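Local coordinates for molybdate-binding protein MolA (Haemophilus influenzae, PDB 3PSH) that binds molybdate and tungstate in the periplasm and serves the low-affinity molybdate importer MolBCA as its solute-binding protein, at residues S79-K84 / V105-V110; D86-T91 / K100-V105; R2-Q7 / V12-H17. One frame throughout, in Å; residues are numbered along the deposited sequence.

How the interactions relate
Interactions 1 and 2 belong to one lobe of MolA and meet at its four-stranded parallel sheet, their centres about 6 Å apart. They share V105, in the loop that follows helix 96-103 and opens the 105-110 segment. Backbone V110 N lies 2.8 Å from V88 O, joining strand 109-112 to strand 87-91, and V109 CG2 rests 3.4 Å from I102 CG2. Interaction 3, an N-terminal hairpin with its centre about 15 Å from that of interaction 1, packs V12 and I14 on P108. None of the three contains a molybdate-binding residue; the side chain of V90 in interaction 2 is about 14 Å from the bound ion.

Interaction 1: residues S79-K84 / V105-V110; sequences SLLALK and VNIPVV
L80 and I107 meet end to end, the CD2 methyl of L80 lying 3.7 Å from CD1 of I107. That same I107 methyl is also approached by L81, whose CD2 comes within 3.9 Å, so a single delta carbon sits against two consecutive leucines of helix 77-82. L81 CD2 is itself shared: it also reaches CG2 of V105 at 4.0 Å, the two side chains crossing at a slant. L81 leaves the helix on a course not aimed at the 105-110 segment, and its outer methyl closes the distance. L80, by contrast, starts out facing its partner and extends with CG anti to the backbone N (chi1 177°), which carries CD2 straight to I107.

Each segment gives one buried residue, L80 and I107, and one nearer the surface, L81 and V105. L80 continues onto V22 of strand 21-24 and onto P69 and P85, while I107 also touches V88 of strand 87-91 and I102 of helix 96-103. Further out, the guanidinium of R20, just before strand 21-24, hydrogen-bonds L83 O. On the opposite segment, P108 and V110 are bonded through their backbones to V88, which probably helps to place I107 beside the sheet.

No hydrogen bond or charge pair links the two segments. The contact is one of aliphatic carbons alone, mostly methyls, so its cohesion comes from dispersion and the exclusion of water, and it sets little directional demand.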
loop_
_atom_site.group_PDB
_atom_site.type_symbol
_atom_site.label_atom_id
_atom_site.label_comp_id
_atom_site.label_asym_id
_atom_site.label_seq_id
_atom_site.Cartn_x
_atom_site.Cartn_y
_atom_site.Cartn_z
ATOM N N SER A 79 4.624 12.789 -24.171
ATOM C CA SER A 79 4.171 13.629 -23.121
ATOM C C SER A 79 5.261 13.716 -22.029
ATOM O O SER A 79 5.438 14.802 -21.436
ATOM C CB SER A 79 2.881 13.074 -22.445
ATOM O OG SER A 79 1.770 13.365 -23.314
ATOM N N LEU A 80 5.925 12.598 -21.772
ATOM C CA LEU A 80 6.901 12.532 -20.663
ATOM C C LEU A 80 8.102 13.484 -20.963
ATOM O O LEU A 80 8.494 14.323 -20.103
ATOM C CB LEU A 80 7.395 11.101 -20.545
ATOM C CG LEU A 80 8.464 10.843 -19.485
ATOM C CD1 LEU A 80 7.918 11.168 -18.053
ATOM C CD2 LEU A 80 8.986 9.435 -19.511
ATOM N N LEU A 81 8.644 13.406 -22.191
ATOM C CA LEU A 81 9.737 14.333 -22.536
ATOM C C LEU A 81 9.421 15.836 -22.399
ATOM O O LEU A 81 10.337 16.606 -22.088
ATOM C CB LEU A 81 10.345 14.066 -23.936
ATOM C CG LEU A 81 11.048 12.723 -24.021
ATOM C CD1 LEU A 81 11.385 12.399 -25.473
ATOM C CD2 LEU A 81 12.390 12.745 -23.185
ATOM N N ALA A 82 8.200 16.271 -22.630
ATOM C CA ALA A 82 7.907 17.688 -22.529
ATOM C C ALA A 82 8.084 18.171 -21.040
ATOM O O ALA A 82 8.258 19.384 -20.773
ATOM C CB ALA A 82 6.498 17.963 -23.030
ATOM N N LEU A 83 7.890 17.242 -20.074
ATOM C CA LEU A 83 8.059 17.562 -18.654
ATOM C C LEU A 83 9.527 17.750 -18.255
ATOM O O LEU A 83 9.833 18.168 -17.088
ATOM C CB LEU A 83 7.446 16.514 -17.702
ATOM C CG LEU A 83 5.996 16.313 -18.036
ATOM C CD1 LEU A 83 5.611 15.065 -17.093
ATOM C CD2 LEU A 83 5.250 17.588 -17.663
ATOM N N LYS A 84 10.480 17.395 -19.151
ATOM C CA LYS A 84 11.887 17.506 -18.804
ATOM C C LYS A 84 12.203 16.764 -17.477
ATOM O O LYS A 84 12.890 17.345 -16.581
ATOM C CB LYS A 84 12.369 18.990 -18.720
ATOM C CG LYS A 84 12.225 19.649 -20.199
ATOM C CD LYS A 84 12.791 21.104 -20.214
ATOM C CE LYS A 84 12.485 21.732 -21.621
ATOM N NZ LYS A 84 12.695 23.225 -21.500
ATOM N N VAL A 105 15.188 6.941 -24.076
ATOM C CA VAL A 105 15.238 8.402 -24.218
ATOM C C VAL A 105 16.107 8.954 -23.065
ATOM O O VAL A 105 16.059 10.159 -22.825
ATOM C CB VAL A 105 13.861 9.111 -24.447
ATOM C CG1 VAL A 105 13.300 8.612 -25.787
ATOM C CG2 VAL A 105 12.912 8.791 -23.279
ATOM N N ASN A 106 16.884 8.080 -22.418
ATOM C CA ASN A 106 17.998 8.460 -21.523
ATOM C C ASN A 106 17.452 9.126 -20.207
ATOM O O ASN A 106 18.018 10.081 -19.577
ATOM C CB ASN A 106 18.946 9.512 -22.192
ATOM C CG ASN A 106 19.283 9.128 -23.610
ATOM O OD1 ASN A 106 19.486 7.931 -23.903
ATOM N ND2 ASN A 106 19.425 10.134 -24.472
ATOM N N ILE A 107 16.300 8.644 -19.735
ATOM C CA ILE A 107 15.823 9.176 -18.494
ATOM C C ILE A 107 16.017 8.015 -17.469
ATOM O O ILE A 107 15.595 6.879 -17.758
ATOM C CB ILE A 107 14.347 9.495 -18.533
ATOM C CG1 ILE A 107 14.035 10.656 -19.488
ATOM C CG2 ILE A 107 13.875 9.936 -17.202
ATOM C CD1 ILE A 107 12.520 10.594 -19.900
ATOM N N PRO A 108 16.649 8.294 -16.321
ATOM C CA PRO A 108 16.902 7.220 -15.304
ATOM C C PRO A 108 15.515 6.714 -14.792
ATOM O O PRO A 108 14.574 7.484 -14.619
ATOM C CB PRO A 108 17.670 7.965 -14.151
ATOM C CG PRO A 108 18.112 9.254 -14.824
ATOM C CD PRO A 108 17.149 9.602 -15.873
ATOM N N VAL A 109 15.471 5.417 -14.506
ATOM C CA VAL A 109 14.266 4.775 -13.990
ATOM C C VAL A 109 14.601 4.065 -12.652
ATOM O O VAL A 109 15.625 3.370 -12.560
ATOM C CB VAL A 109 13.878 3.621 -14.975
ATOM C CG1 VAL A 109 12.746 2.643 -14.321
ATOM C CG2 VAL A 109 13.321 4.176 -16.269
ATOM N N VAL A 110 13.724 4.240 -11.665
ATOM C CA VAL A 110 13.952 3.648 -10.368
ATOM C C VAL A 110 12.676 2.867 -10.032
ATOM O O VAL A 110 11.584 3.451 -9.960
ATOM C CB VAL A 110 14.099 4.707 -9.280
ATOM C CG1 VAL A 110 14.246 4.059 -7.816
ATOM C CG2 VAL A 110 15.348 5.517 -9.553
#

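Interaction 2: residues D86-T91 / K100-V105; sequences DVVFVT and KQISDV
This is a buried, wholly apolar helix-on-sheet contact, in which I102 of helix 96-103 packs against V88 and V90 of strand 87-91. The isoleucine supplies both of its outer branches. Its CD1 methyl meets V88 CG1 at 3.9 Å, the two side chains reaching for each other head-on, and lies 4.2 Å from V90 CG1, past which I102 runs in the opposite direction. CG2 of I102 faces the other methyl of V88. With CG1 of I102 anti to its carbonyl carbon (chi1 -59°) and the chain then extended, CD1 is delivered to both valines, which lie two residues apart on the same face of the strand.

I77 of helix 77-82 and V109 of strand 109-112 also touch I102, while V88 extends to V22 and L24 of strand 21-24. K100 NZ forms a 3.0 Å salt bridge to D104 OD2, four residues on, through the syn lone pair.

Strand 87-91, helix 96-103 and strand 109-112 form a beta-alpha-beta crossover unit, and the contact is the helix packing of such a unit within the parallel sheet of one lobe of a periplasmic binding protein.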
loop_
_atom_site.group_PDB
_atom_site.type_symbol
_atom_site.label_atom_id
_atom_site.label_comp_id
_atom_site.label_asym_id
_atom_site.label_seq_id
_atom_site.Cartn_x
_atom_site.Cartn_y
_atom_site.Cartn_z
ATOM N N ASP A 86 13.808 14.446 -14.557
ATOM C CA ASP A 86 15.170 13.981 -14.237
ATOM C C ASP A 86 15.238 12.538 -13.689
ATOM O O ASP A 86 16.320 11.938 -13.603
ATOM C CB ASP A 86 15.906 14.998 -13.341
ATOM C CG ASP A 86 15.098 15.493 -12.124
ATOM O OD1 ASP A 86 14.010 14.927 -11.801
ATOM O OD2 ASP A 86 15.486 16.521 -11.454
ATOM N N VAL A 87 14.054 11.980 -13.352
ATOM C CA VAL A 87 13.951 10.546 -12.969
ATOM C C VAL A 87 12.493 10.137 -13.102
ATOM O O VAL A 87 11.661 11.007 -12.922
ATOM C CB VAL A 87 14.434 10.355 -11.455
ATOM C CG1 VAL A 87 13.528 11.149 -10.452
ATOM C CG2 VAL A 87 14.666 8.842 -11.096
ATOM N N VAL A 88 12.215 8.850 -13.341
ATOM C CA VAL A 88 10.858 8.226 -13.336
ATOM C C VAL A 88 10.954 7.085 -12.355
ATOM O O VAL A 88 11.835 6.192 -12.512
ATOM C CB VAL A 88 10.483 7.678 -14.711
ATOM C CG1 VAL A 88 9.069 7.058 -14.765
ATOM C CG2 VAL A 88 10.484 8.920 -15.739
ATOM N N PHE A 89 10.031 7.103 -11.404
ATOM C CA PHE A 89 9.814 5.936 -10.541
ATOM C C PHE A 89 8.752 5.104 -11.186
ATOM O O PHE A 89 7.766 5.639 -11.607
ATOM C CB PHE A 89 9.261 6.353 -9.172
ATOM C CG PHE A 89 10.284 7.042 -8.305
ATOM C CD1 PHE A 89 11.036 6.295 -7.336
ATOM C CD2 PHE A 89 10.464 8.416 -8.421
ATOM C CE1 PHE A 89 12.019 6.994 -6.514
ATOM C CE2 PHE A 89 11.405 9.089 -7.584
ATOM C CZ PHE A 89 12.117 8.348 -6.615
ATOM N N VAL A 90 9.041 3.807 -11.285
ATOM C CA VAL A 90 8.032 2.871 -11.830
ATOM C C VAL A 90 7.766 1.801 -10.776
ATOM O O VAL A 90 8.635 1.540 -9.914
ATOM C CB VAL A 90 8.491 2.222 -13.193
ATOM C CG1 VAL A 90 8.709 3.400 -14.217
ATOM C CG2 VAL A 90 9.724 1.265 -13.068
ATOM N N THR A 91 6.641 1.075 -10.920
ATOM C CA THR A 91 6.390 -0.121 -10.063
ATOM C C THR A 91 7.295 -1.293 -10.524
ATOM O O THR A 91 7.640 -1.452 -11.706
ATOM C CB THR A 91 4.908 -0.446 -10.119
ATOM O OG1 THR A 91 4.534 -1.303 -9.016
ATOM C CG2 THR A 91 4.466 -0.982 -11.466
ATOM N N LYS A 100 12.149 0.019 -20.985
ATOM C CA LYS A 100 13.001 0.216 -22.176
ATOM C C LYS A 100 12.599 1.504 -22.907
ATOM O O LYS A 100 13.501 2.225 -23.311
ATOM C CB LYS A 100 12.964 -0.989 -23.132
ATOM C CG LYS A 100 13.948 -0.845 -24.356
ATOM C CD LYS A 100 13.978 -2.180 -25.083
ATOM C CE LYS A 100 14.817 -2.173 -26.392
ATOM N NZ LYS A 100 14.363 -1.096 -27.353
ATOM N N GLN A 101 11.291 1.766 -23.098
ATOM C CA GLN A 101 10.846 3.107 -23.695
ATOM C C GLN A 101 11.532 4.287 -22.973
ATOM O O GLN A 101 12.023 5.187 -23.599
ATOM C CB GLN A 101 9.339 3.295 -23.759
ATOM C CG GLN A 101 8.700 2.391 -24.772
ATOM C CD GLN A 101 7.333 2.863 -25.076
ATOM O OE1 GLN A 101 7.204 3.922 -25.688
ATOM N NE2 GLN A 101 6.270 2.122 -24.600
ATOM N N ILE A 102 11.519 4.270 -21.658
ATOM C CA ILE A 102 12.059 5.393 -20.880
ATOM C C ILE A 102 13.619 5.400 -20.912
ATOM O O ILE A 102 14.175 6.451 -21.188
ATOM C CB ILE A 102 11.516 5.303 -19.413
ATOM C CG1 ILE A 102 9.938 5.350 -19.388
ATOM C CG2 ILE A 102 12.152 6.363 -18.616
ATOM C CD1 ILE A 102 9.435 4.941 -18.013
ATOM N N SER A 103 14.268 4.222 -20.818
ATOM C CA SER A 103 15.727 4.148 -20.877
ATOM C C SER A 103 16.231 4.567 -22.278
ATOM O O SER A 103 17.301 5.096 -22.377
ATOM C CB SER A 103 16.137 2.740 -20.642
ATOM O OG SER A 103 15.734 2.428 -19.311
ATOM N N ASP A 104 15.466 4.270 -23.300
ATOM C CA ASP A 104 15.837 4.623 -24.689
ATOM C C ASP A 104 15.843 6.147 -24.905
ATOM O O ASP A 104 16.463 6.605 -25.870
ATOM C CB ASP A 104 14.938 3.967 -25.759
ATOM C CG ASP A 104 15.256 2.527 -25.995
ATOM O OD1 ASP A 104 16.262 1.976 -25.527
ATOM O OD2 ASP A 104 14.389 1.843 -26.600
ATOM N N VAL A 105 15.188 6.941 -24.076
ATOM C CA VAL A 105 15.238 8.402 -24.218
ATOM C C VAL A 105 16.107 8.954 -23.065
ATOM O O VAL A 105 16.059 10.159 -22.825
ATOM C CB VAL A 105 13.861 9.111 -24.447
ATOM C CG1 VAL A 105 13.300 8.612 -25.787
ATOM C CG2 VAL A 105 12.912 8.791 -23.279
#

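Interaction 3: residues R2-Q7 / V12-H17; sequences RIITDQ and VTIPDH
R2 reaches across from strand 2-5 to the end of strand 11-14 and the loop beyond it, making contact along most of its length. Its CB lies 3.9 Å from CG1 of I14, the partner of R2 in an antiparallel hydrogen-bonded pair. CG passes 3.7 Å from OD1 of D16, and at CD the chain bends (chi3 -82°), turning the guanidinium toward the backbone of P15. There NE and NH2 grip a single atom side-on: NE donates to P15 O at 2.9 Å and NH2 to the same oxygen at 3.2 Å, with P15 O almost in the guanidinium plane. CD1 of I14 covers one face of the group, and the carbonyl oxygen of D16 lies over the opposite face, too poorly angled to be a bonded acceptor. NH1 also bonds E149 O and NH2 V150 O, at the C-terminal end of helix 132-151.

Behind this side chain runs a regular two-stranded ladder. R2 and I14 exchange backbone bonds in both directions, and I4 does the same with V12, the I4 N to V12 O bond measuring 2.8 Å at 168°. Between them I3 and T13 form the non-hydrogen-bonded pair, its side chains on the reverse face with I3 CG1 near T13 OG1. On the R2 face, I4 lies alongside V12, CD1 to CB at 3.9 Å.

The arginine therefore satisfies three main-chain carbonyls, linking the loop that leaves the hairpin to the end of helix 132-151. The nearby D16 carboxylate is not in contact with it, OD1 lying 4.9 Å from NE. Its charge is probably stabilised by the carbonyls at the C-terminal end of helix 132-151, where the helix dipole is negative, while I4, V12 and I14, on the same face, pack on that helix and P108.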
loop_
_atom_site.group_PDB
_atom_site.type_symbol
_atom_site.label_atom_id
_atom_site.label_comp_id
_atom_site.label_asym_id
_atom_site.label_seq_id
_atom_site.Cartn_x
_atom_site.Cartn_y
_atom_site.Cartn_z
ATOM N N ARG A 2 24.919 10.303 -8.861
ATOM C CA ARG A 2 24.881 9.345 -7.777
ATOM C C ARG A 2 24.497 8.039 -8.385
ATOM O O ARG A 2 23.636 8.009 -9.303
ATOM C CB ARG A 2 23.729 9.759 -6.806
ATOM C CG ARG A 2 23.897 11.086 -6.201
ATOM C CD ARG A 2 22.788 11.337 -5.218
ATOM N NE ARG A 2 21.599 11.798 -5.932
ATOM C CZ ARG A 2 20.430 11.938 -5.298
ATOM N NH1 ARG A 2 20.355 11.519 -4.033
ATOM N NH2 ARG A 2 19.379 12.377 -5.951
ATOM N N ILE A 3 25.023 6.934 -7.827
ATOM C CA ILE A 3 24.497 5.613 -8.238
ATOM C C ILE A 3 23.705 4.982 -7.103
ATOM O O ILE A 3 24.139 4.939 -5.951
ATOM C CB ILE A 3 25.664 4.688 -8.702
ATOM C CG1 ILE A 3 26.402 5.304 -9.902
ATOM C CG2 ILE A 3 25.207 3.369 -9.098
ATOM C CD1 ILE A 3 27.768 4.615 -10.110
ATOM N N ILE A 4 22.490 4.523 -7.457
ATOM C CA ILE A 4 21.682 3.791 -6.463
ATOM C C ILE A 4 21.388 2.409 -6.968
ATOM O O ILE A 4 21.584 2.154 -8.110
ATOM C CB ILE A 4 20.363 4.567 -6.059
ATOM C CG1 ILE A 4 19.401 4.731 -7.280
ATOM C CG2 ILE A 4 20.709 5.882 -5.353
ATOM C CD1 ILE A 4 18.454 3.519 -7.590
ATOM N N THR A 5 20.924 1.514 -6.067
ATOM C CA THR A 5 20.408 0.202 -6.471
ATOM C C THR A 5 18.914 0.207 -6.159
ATOM O O THR A 5 18.471 0.485 -5.052
ATOM C CB THR A 5 21.079 -0.965 -5.763
ATOM O OG1 THR A 5 22.497 -0.855 -6.004
ATOM C CG2 THR A 5 20.593 -2.298 -6.255
ATOM N N ASP A 6 18.175 -0.003 -7.198
ATOM C CA ASP A 6 16.670 0.009 -7.039
ATOM C C ASP A 6 16.185 -1.417 -6.644
ATOM O O ASP A 6 16.960 -2.376 -6.544
ATOM C CB ASP A 6 15.994 0.572 -8.309
ATOM C CG ASP A 6 15.830 -0.433 -9.437
ATOM O OD1 ASP A 6 16.175 -1.664 -9.323
ATOM O OD2 ASP A 6 15.298 0.002 -10.486
ATOM N N GLN A 7 14.863 -1.512 -6.499
ATOM C CA GLN A 7 14.268 -2.745 -5.970
ATOM C C GLN A 7 14.077 -3.887 -7.032
ATOM O O GLN A 7 13.449 -4.983 -6.788
ATOM C CB GLN A 7 13.037 -2.372 -5.141
ATOM C CG GLN A 7 13.454 -1.586 -3.910
ATOM C CD GLN A 7 12.319 -1.508 -2.877
ATOM O OE1 GLN A 7 11.285 -0.989 -3.187
ATOM N NE2 GLN A 7 12.610 -1.787 -1.628
ATOM N N VAL A 12 21.422 2.315 -10.970
ATOM C CA VAL A 12 20.880 3.470 -11.687
ATOM C C VAL A 12 21.672 4.726 -11.314
ATOM O O VAL A 12 21.845 5.126 -10.125
ATOM C CB VAL A 12 19.355 3.777 -11.336
ATOM C CG1 VAL A 12 18.761 4.893 -12.188
ATOM C CG2 VAL A 12 18.525 2.552 -11.484
ATOM N N THR A 13 22.068 5.381 -12.382
ATOM C CA THR A 13 22.768 6.699 -12.173
ATOM C C THR A 13 21.815 7.837 -12.271
ATOM O O THR A 13 21.050 7.921 -13.276
ATOM C CB THR A 13 23.927 6.881 -13.205
ATOM O OG1 THR A 13 24.818 5.763 -13.090
ATOM C CG2 THR A 13 24.706 8.114 -12.872
ATOM N N ILE A 14 21.798 8.676 -11.243
ATOM C CA ILE A 14 20.806 9.803 -11.247
ATOM C C ILE A 14 21.544 11.100 -10.972
ATOM O O ILE A 14 22.636 11.065 -10.397
ATOM C CB ILE A 14 19.694 9.609 -10.203
ATOM C CG1 ILE A 14 20.320 9.503 -8.783
ATOM C CG2 ILE A 14 18.918 8.251 -10.517
ATOM C CD1 ILE A 14 19.230 9.362 -7.672
ATOM N N PRO A 15 20.919 12.224 -11.278
ATOM C CA PRO A 15 21.532 13.502 -10.911
ATOM C C PRO A 15 21.716 13.651 -9.393
ATOM O O PRO A 15 21.059 12.990 -8.565
ATOM C CB PRO A 15 20.473 14.512 -11.351
ATOM C CG PRO A 15 19.771 13.860 -12.469
ATOM C CD PRO A 15 19.667 12.421 -12.036
ATOM N N ASP A 16 22.628 14.546 -9.024
ATOM C CA ASP A 16 22.820 14.802 -7.629
ATOM C C ASP A 16 21.598 15.418 -6.911
ATOM O O ASP A 16 21.423 15.178 -5.657
ATOM C CB ASP A 16 23.985 15.814 -7.506
ATOM C CG ASP A 16 25.293 15.215 -7.751
ATOM O OD1 ASP A 16 25.496 14.009 -7.822
ATOM O OD2 ASP A 16 26.250 16.026 -7.723
ATOM N N HIS A 17 20.776 16.136 -7.641
ATOM C CA HIS A 17 19.532 16.686 -7.077
ATOM C C HIS A 17 18.447 16.325 -8.028
ATOM O O HIS A 17 18.626 16.352 -9.248
ATOM C CB HIS A 17 19.598 18.181 -6.855
ATOM C CG HIS A 17 20.822 18.570 -6.104
ATOM N ND1 HIS A 17 21.022 18.210 -4.786
ATOM C CD2 HIS A 17 21.933 19.254 -6.506
ATOM C CE1 HIS A 17 22.187 18.715 -4.375
ATOM N NE2 HIS A 17 22.762 19.338 -5.403
#